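Local atomic coordinates of hydrolase, alpha/beta hydrolase FOLD family (Staphylococcus aureus, PDB entry 2XMZ), a protein that probably catalyses the formation of 2-succinyl-6-hydroxy-2,4-cyclohexadiene-1-carboxylate, a lyase step of menaquinone biosynthesis, on an alpha/beta hydrolase scaffold. Residues 21-26 against 47-52; 64-69 against 94-99; 113-118 against 243-248. All coordinates share one frame; numbering follows the deposited sequence. Where two conformers were deposited one is given.

Contact 1: residues 21-26 against 47-52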
# COMPACT_ATOMS: atom_id res chain seq x y z
N PHE A 21 1.37 -6.14 6.03
CA PHE A 21 0.59 -5.01 5.51
C PHE A 21 1.45 -3.78 5.26
O PHE A 21 2.16 -3.31 6.17
CB PHE A 21 -0.50 -4.59 6.50
CG PHE A 21 -1.67 -5.51 6.54
CD1 PHE A 21 -2.71 -5.36 5.65
CD2 PHE A 21 -1.74 -6.52 7.50
CE1 PHE A 21 -3.82 -6.22 5.69
CE2 PHE A 21 -2.85 -7.36 7.58
CZ PHE A 21 -3.88 -7.22 6.66
N LEU A 22 1.32 -3.25 4.05
CA LEU A 22 1.88 -1.94 3.69
C LEU A 22 0.77 -0.92 3.44
O LEU A 22 -0.20 -1.20 2.73
CB LEU A 22 2.78 -2.05 2.43
CG LEU A 22 3.92 -3.08 2.46
CD1 LEU A 22 4.74 -3.04 1.14
CD2 LEU A 22 4.82 -2.88 3.68
N HIS A 23 0.91 0.26 4.05
CA HIS A 23 -0.11 1.30 4.00
C HIS A 23 0.10 2.21 2.79
O HIS A 23 1.03 2.01 2.00
CB HIS A 23 -0.00 2.15 5.28
CG HIS A 23 1.36 2.76 5.44
ND1 HIS A 23 1.70 3.97 4.87
CD2 HIS A 23 2.48 2.29 6.03
CE1 HIS A 23 2.97 4.23 5.12
NE2 HIS A 23 3.47 3.22 5.83
N GLY A 24 -0.74 3.24 2.67
CA GLY A 24 -0.66 4.20 1.57
C GLY A 24 -0.04 5.53 2.00
O GLY A 24 0.31 5.72 3.17
N PHE A 25 0.10 6.43 1.04
CA PHE A 25 0.66 7.75 1.23
C PHE A 25 -0.13 8.56 2.26
O PHE A 25 -1.37 8.47 2.32
CB PHE A 25 0.72 8.50 -0.10
CG PHE A 25 1.30 9.88 0.02
CD1 PHE A 25 2.64 10.05 0.34
CD2 PHE A 25 0.51 11.00 -0.18
CE1 PHE A 25 3.19 11.30 0.46
CE2 PHE A 25 1.04 12.29 -0.07
CZ PHE A 25 2.40 12.44 0.26
N LEU A 26 0.57 9.35 3.07
CA LEU A 26 -0.07 10.26 4.03
C LEU A 26 -0.85 9.49 5.09
O LEU A 26 -1.90 9.93 5.56
CB LEU A 26 -1.03 11.24 3.33
CG LEU A 26 -0.79 12.74 3.12
CD1 LEU A 26 -2.14 13.42 2.85
CD2 LEU A 26 -0.09 13.44 4.26
N THR A 47 2.82 -5.26 10.39
CA THR A 47 2.55 -4.01 9.72
C THR A 47 3.88 -3.31 9.65
O THR A 47 4.68 -3.42 10.59
CB THR A 47 1.53 -3.15 10.48
OG1 THR A 47 2.01 -2.87 11.79
CG2 THR A 47 0.15 -3.84 10.55
N ILE A 48 4.12 -2.61 8.55
CA ILE A 48 5.34 -1.87 8.33
C ILE A 48 4.98 -0.43 7.91
O ILE A 48 4.18 -0.22 6.98
CB ILE A 48 6.22 -2.51 7.24
CG1 ILE A 48 6.52 -3.98 7.57
CG2 ILE A 48 7.54 -1.71 7.06
CD1 ILE A 48 7.19 -4.76 6.38
N ASP A 49 5.56 0.51 8.62
CA ASP A 49 5.53 1.91 8.23
C ASP A 49 6.63 2.18 7.20
O ASP A 49 7.79 1.90 7.45
CB ASP A 49 5.74 2.80 9.46
CG ASP A 49 4.50 2.92 10.31
OD1 ASP A 49 3.43 2.50 9.84
OD2 ASP A 49 4.59 3.41 11.45
N LEU A 50 6.24 2.71 6.05
CA LEU A 50 7.16 2.95 4.96
C LEU A 50 7.93 4.26 5.22
O LEU A 50 7.53 5.07 6.08
CB LEU A 50 6.41 2.95 3.61
CG LEU A 50 5.87 1.55 3.22
CD1 LEU A 50 4.74 1.61 2.17
CD2 LEU A 50 7.02 0.65 2.75
N PRO A 51 9.06 4.46 4.50
CA PRO A 51 9.91 5.63 4.75
C PRO A 51 9.11 6.94 4.80
O PRO A 51 8.28 7.24 3.89
CB PRO A 51 10.85 5.62 3.55
CG PRO A 51 10.99 4.15 3.23
CD PRO A 51 9.61 3.59 3.44
N GLY A 52 9.39 7.70 5.85
CA GLY A 52 8.74 8.99 6.11
C GLY A 52 7.38 8.92 6.80
O GLY A 52 6.86 9.95 7.23
O HOH W 1 1.23 -0.73 7.08
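The imidazole of His23 reaches across to the backbone of 47-52 with its rim turned to the chain. His23 NE2 accepts the N-H of Leu50 at 2.8 Å in an almost straight bond (173°), although the donor stands somewhat tilted from the ring plane. Because CG sits between the backbone N and the carbonyl carbon (chi1 58°), the ring swings over its own main chain, and His23 ND1 gives its hydrogen to Gly24 O at 2.8 Å. One donated and one accepted bond fix the rotation of the ring. Leu50 runs past His23 in the opposite sense and lays CD1 over one face of the imidazole, toward the rim. Leu22 runs alongside Ile48 in the same direction, Leu22 CD2 resting 3.8 Å from Ile48 CB; such branched apolar chains suit the side of the sheet covered by helix 66-77. Phe21 and Thr47 occupy the other side. Ile48 N bonds to Phe21 O at 3.2 Å, and as the strands part a water donates to both Phe21 O and Ile48 O. These are the C-terminal ends of two parallel strands in a beta-alpha-beta unit, where alpha/beta hydrolases carry their active-site loops.

Contact 2: residues 64-69 against 94-99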
# COMPACT_ATOMS: atom_id res chain seq x y z
N TRP A 64 15.12 7.66 -0.39
CA TRP A 64 14.14 6.63 -0.14
C TRP A 64 13.59 6.06 -1.44
O TRP A 64 12.40 6.03 -1.64
CB TRP A 64 13.00 7.18 0.71
CG TRP A 64 13.44 7.75 2.04
CD1 TRP A 64 14.64 7.53 2.69
CD2 TRP A 64 12.68 8.59 2.87
NE1 TRP A 64 14.65 8.22 3.89
CE2 TRP A 64 13.46 8.88 4.02
CE3 TRP A 64 11.42 9.18 2.74
CZ2 TRP A 64 13.00 9.70 5.03
CZ3 TRP A 64 10.96 10.00 3.77
CH2 TRP A 64 11.75 10.24 4.89
N ASN A 65 14.47 5.63 -2.33
CA ASN A 65 14.03 5.05 -3.61
C ASN A 65 13.56 3.60 -3.42
O ASN A 65 13.58 3.07 -2.31
CB ASN A 65 15.12 5.23 -4.68
CG ASN A 65 16.47 4.64 -4.26
OD1 ASN A 65 16.53 3.70 -3.46
ND2 ASN A 65 17.54 5.20 -4.79
N PHE A 66 13.12 2.95 -4.49
CA PHE A 66 12.63 1.59 -4.36
C PHE A 66 13.67 0.55 -3.89
O PHE A 66 13.31 -0.41 -3.21
CB PHE A 66 11.87 1.15 -5.62
CG PHE A 66 10.47 1.69 -5.65
CD1 PHE A 66 9.42 0.94 -5.11
CD2 PHE A 66 10.21 2.98 -6.13
CE1 PHE A 66 8.11 1.45 -5.09
CE2 PHE A 66 8.93 3.51 -6.10
CZ PHE A 66 7.86 2.74 -5.60
N ASP A 67 14.94 0.76 -4.23
CA ASP A 67 15.95 -0.20 -3.82
C ASP A 67 16.22 -0.06 -2.32
O ASP A 67 16.39 -1.07 -1.63
CB ASP A 67 17.26 -0.01 -4.57
CG ASP A 67 18.32 -1.03 -4.15
OD1 ASP A 67 19.35 -0.65 -3.57
OD2 ASP A 67 18.10 -2.24 -4.37
N TYR A 68 16.22 1.17 -1.83
CA TYR A 68 16.24 1.45 -0.39
C TYR A 68 15.08 0.77 0.34
O TYR A 68 15.28 0.10 1.36
CB TYR A 68 16.22 2.95 -0.11
CG TYR A 68 16.22 3.28 1.37
CD1 TYR A 68 17.42 3.42 2.08
CD2 TYR A 68 15.01 3.45 2.06
CE1 TYR A 68 17.43 3.72 3.46
CE2 TYR A 68 15.00 3.75 3.43
CZ TYR A 68 16.21 3.87 4.12
OH TYR A 68 16.18 4.17 5.46
N ILE A 69 13.88 0.95 -0.16
CA ILE A 69 12.69 0.34 0.45
C ILE A 69 12.76 -1.19 0.38
O ILE A 69 12.40 -1.88 1.34
CB ILE A 69 11.39 0.85 -0.18
CG1 ILE A 69 11.22 2.33 0.12
CG2 ILE A 69 10.16 0.05 0.34
CD1 ILE A 69 10.45 3.04 -0.94
N GLY A 94 1.09 -0.66 -2.27
CA GLY A 94 0.96 -1.66 -3.33
C GLY A 94 2.01 -1.49 -4.40
O GLY A 94 2.40 -2.47 -5.03
N ARG A 95 2.46 -0.25 -4.60
CA ARG A 95 3.54 0.02 -5.55
C ARG A 95 4.83 -0.57 -5.01
O ARG A 95 5.59 -1.20 -5.73
CB ARG A 95 3.71 1.52 -5.84
CG ARG A 95 2.43 2.16 -6.46
CD ARG A 95 2.66 3.59 -6.95
NE ARG A 95 2.83 4.61 -5.88
CZ ARG A 95 4.01 5.12 -5.50
NH1 ARG A 95 5.14 4.69 -6.08
NH2 ARG A 95 4.06 6.08 -4.57
N VAL A 96 5.04 -0.39 -3.72
CA VAL A 96 6.13 -1.04 -3.03
C VAL A 96 5.97 -2.58 -3.08
O VAL A 96 6.95 -3.28 -3.34
CB VAL A 96 6.28 -0.52 -1.59
CG1 VAL A 96 7.33 -1.31 -0.81
CG2 VAL A 96 6.64 0.96 -1.62
N ALA A 97 4.77 -3.10 -2.88
CA ALA A 97 4.59 -4.55 -2.87
C ALA A 97 4.83 -5.14 -4.24
O ALA A 97 5.43 -6.22 -4.38
CB ALA A 97 3.19 -4.94 -2.33
N LEU A 98 4.40 -4.44 -5.29
CA LEU A 98 4.70 -4.93 -6.65
C LEU A 98 6.20 -4.92 -6.92
O LEU A 98 6.76 -5.89 -7.43
CB LEU A 98 3.99 -4.05 -7.69
CG LEU A 98 2.53 -4.42 -7.98
CD1 LEU A 98 1.84 -3.30 -8.76
CD2 LEU A 98 2.46 -5.69 -8.77
N TYR A 99 6.88 -3.83 -6.53
CA TYR A 99 8.32 -3.73 -6.73
C TYR A 99 9.00 -4.85 -5.98
O TYR A 99 9.94 -5.50 -6.50
CB TYR A 99 8.86 -2.36 -6.28
CG TYR A 99 10.31 -2.16 -6.67
CD1 TYR A 99 10.64 -1.56 -7.87
CD2 TYR A 99 11.34 -2.60 -5.84
CE1 TYR A 99 11.98 -1.38 -8.25
CE2 TYR A 99 12.70 -2.43 -6.21
CZ TYR A 99 12.99 -1.83 -7.42
OH TYR A 99 14.30 -1.65 -7.81
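A chi1 of -171° swings the Tyr99 ring away from its own backbone N and lays one face of it against Phe66, whose CB stands over the centre, 3.5 Å from the Tyr99 ring centroid, in a CH-pi contact. The chi1 of -79° at Phe66 then carries its ring along the side of helix 92-103, with Phe66 CD1 3.5 Å from Tyr99 CB. The two ring planes meet obliquely, at 41°. Further along, the Phe66 rim passes Val96, Phe66 CE1 lying 3.8 Å from Val96 CG2, and reaches Arg95. That chain bends to bring Arg95 NH1 to the ring edge, 3.4 Å from Phe66 CZ, while NH1 also donates to the carbonyl of Tyr191. A large flat residue suits the position where the start of helix 66-77 faces helix 92-103 of the alpha/beta hydrolase fold, the second being the one that follows the putative nucleophile elbow. Ile69, one turn on from Phe66, crosses Val96 at about a right angle; the separation of Ile69 CG2 and Val96 CG1, 3.3 Å, is tight for two methyls. Asn65 is the N-cap of helix 66-77, its OD1 accepting Tyr68 N at 3.0 Å and so satisfying a first-turn amide with no helical carbonyl before it.

Contact 3: residues 113-118 against 243-248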
# COMPACT_ATOMS: atom_id res chain seq x y z
N LEU A 113 -2.90 -6.84 -3.58
CA LEU A 113 -2.82 -5.47 -4.06
C LEU A 113 -4.19 -4.81 -3.95
O LEU A 113 -5.18 -5.31 -4.52
CB LEU A 113 -2.37 -5.49 -5.53
CG LEU A 113 -1.05 -6.25 -5.79
CD1 LEU A 113 -0.79 -6.29 -7.28
CD2 LEU A 113 0.12 -5.59 -5.08
N GLU A 114 -4.24 -3.69 -3.25
CA GLU A 114 -5.47 -2.95 -3.11
C GLU A 114 -5.29 -1.58 -3.71
O GLU A 114 -4.43 -0.78 -3.28
CB GLU A 114 -5.90 -2.81 -1.64
CG GLU A 114 -7.19 -1.98 -1.48
CD GLU A 114 -7.42 -1.45 -0.06
OE1 GLU A 114 -6.60 -1.73 0.84
OE2 GLU A 114 -8.41 -0.72 0.14
N SER A 115 -6.10 -1.30 -4.72
CA SER A 115 -6.15 0.04 -5.33
C SER A 115 -4.74 0.59 -5.63
O SER A 115 -4.37 1.67 -5.19
CB SER A 115 -6.90 0.98 -4.40
OG SER A 115 -8.22 0.52 -4.20
N THR A 116 -3.97 -0.16 -6.41
CA THR A 116 -2.59 0.26 -6.69
C THR A 116 -2.30 0.21 -8.19
O THR A 116 -3.20 -0.10 -9.01
CB THR A 116 -1.58 -0.60 -5.88
OG1 THR A 116 -0.29 0.02 -5.86
CG2 THR A 116 -1.45 -2.05 -6.40
N SER A 117 -1.05 0.49 -8.54
CA SER A 117 -0.62 0.39 -9.93
C SER A 117 0.86 0.04 -9.99
O SER A 117 1.61 0.22 -9.00
CB SER A 117 -0.89 1.70 -10.67
OG SER A 117 0.16 2.60 -10.42
N PRO A 118 1.30 -0.49 -11.14
CA PRO A 118 2.69 -0.83 -11.34
C PRO A 118 3.48 0.36 -11.88
O PRO A 118 4.56 0.20 -12.43
CB PRO A 118 2.63 -1.98 -12.39
CG PRO A 118 1.21 -2.16 -12.71
CD PRO A 118 0.49 -0.92 -12.29
N THR A 243 -17.58 1.04 -3.30
CA THR A 243 -16.43 1.63 -2.62
C THR A 243 -15.53 2.37 -3.59
O THR A 243 -15.49 2.06 -4.77
CB THR A 243 -15.54 0.58 -1.86
OG1 THR A 243 -15.14 -0.45 -2.76
CG2 THR A 243 -16.29 -0.02 -0.69
N GLY A 244 -14.78 3.34 -3.06
CA GLY A 244 -13.76 4.04 -3.82
C GLY A 244 -12.38 3.46 -3.60
O GLY A 244 -12.18 2.23 -3.54
N HIS A 245 -11.41 4.35 -3.48
CA HIS A 245 -10.01 3.97 -3.49
C HIS A 245 -9.61 3.16 -2.25
O HIS A 245 -8.98 2.10 -2.36
CB HIS A 245 -9.15 5.22 -3.61
CG HIS A 245 -7.74 4.94 -4.02
ND1 HIS A 245 -7.42 4.47 -5.28
CD2 HIS A 245 -6.57 5.10 -3.36
CE1 HIS A 245 -6.11 4.33 -5.36
NE2 HIS A 245 -5.57 4.73 -4.23
N THR A 246 -9.98 3.66 -1.07
CA THR A 246 -9.57 3.03 0.20
C THR A 246 -10.65 2.04 0.64
O THR A 246 -11.39 2.28 1.62
CB THR A 246 -9.28 4.05 1.30
OG1 THR A 246 -8.63 5.20 0.74
CG2 THR A 246 -8.40 3.45 2.38
N ILE A 247 -10.72 0.92 -0.07
CA ILE A 247 -11.69 -0.13 0.19
C ILE A 247 -11.62 -0.62 1.64
O ILE A 247 -12.66 -0.76 2.29
CB ILE A 247 -11.47 -1.36 -0.70
CG1 ILE A 247 -11.29 -0.98 -2.17
CG2 ILE A 247 -12.65 -2.35 -0.52
CD1 ILE A 247 -10.69 -2.12 -3.01
N HIS A 248 -10.42 -0.85 2.16
CA HIS A 248 -10.28 -1.43 3.52
C HIS A 248 -10.89 -0.55 4.60
O HIS A 248 -11.10 -0.99 5.74
CB HIS A 248 -8.82 -1.84 3.83
CG HIS A 248 -7.85 -0.71 3.98
ND1 HIS A 248 -6.97 -0.34 2.99
CD2 HIS A 248 -7.57 0.09 5.04
CE1 HIS A 248 -6.23 0.67 3.40
NE2 HIS A 248 -6.56 0.94 4.66
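Strand 110-114 ends at Glu114, and the chain turns at Ser115 with a positive phi, so that the two consecutive side chains both face 243-248, where an inverse gamma turn centred on Thr246 leads into helix 247-250. Glu114 extends fully, CG anti to the backbone N (chi1 178°), and its carboxylate grips His248 twice. Glu114 OE1 receives His248 ND1 at 2.6 Å on its syn lone pair, nearly in the imidazole plane, whereas Glu114 OE2 takes His248 N at 2.9 Å from above the carboxylate plane. OE1 meets the ring at its edge, although the two planes stand 76° apart. A buried glutamate fits here because it binds an amide at the start of a short helix, whose dipole would probably favour its negative charge; His248 NE2 is hydrogen-bonded in turn to Thr31. Ile247 slides past the aliphatic part of Glu114, Ile247 CD1 lying 3.8 Å from Glu114 CG.

Ser115 is small enough to come close to His245 in two ways. Ser115 OG donates to His245 O at 2.5 Å, in the carbonyl plane and on a lone pair, and Ser115 CB makes a CH-pi contact over one face of the imidazole, 3.7 Å from the His245 ring centroid. One residue thus touches both backbone and ring. The ring's nitrogens bond elsewhere, ND1 to Asp218 and NE2 to Ser91, consistent with a Ser-His-Asp triad. The contact therefore holds the loop bearing the probable catalytic histidine against the central sheet, as in alpha/beta hydrolases.

In the fold
The three contacts follow one another along the chain, each closing before the next opens. Contacts 1 and 3 reach the same mixed sheet, through strands 17-22 and 44-48 and through strand 110-114, with centres about 14 Å apart and no touch between them. Contact 2 packs helices 66-77 and 92-103 against each other and touches both: Pro51 and Gly52 lie on Trp64, and Thr116 and Ser117 meet the start of helix 92-103 around Arg95. Its centre is about 11 Å from that of contact 1 and 17 Å from that of contact 3. Each contact sends a side chain to the presumed nucleophile elbow around Ser91 (Leu50, Val96 and His245), so strand-end loops, helices and the histidine loop converge on one probable active-site region.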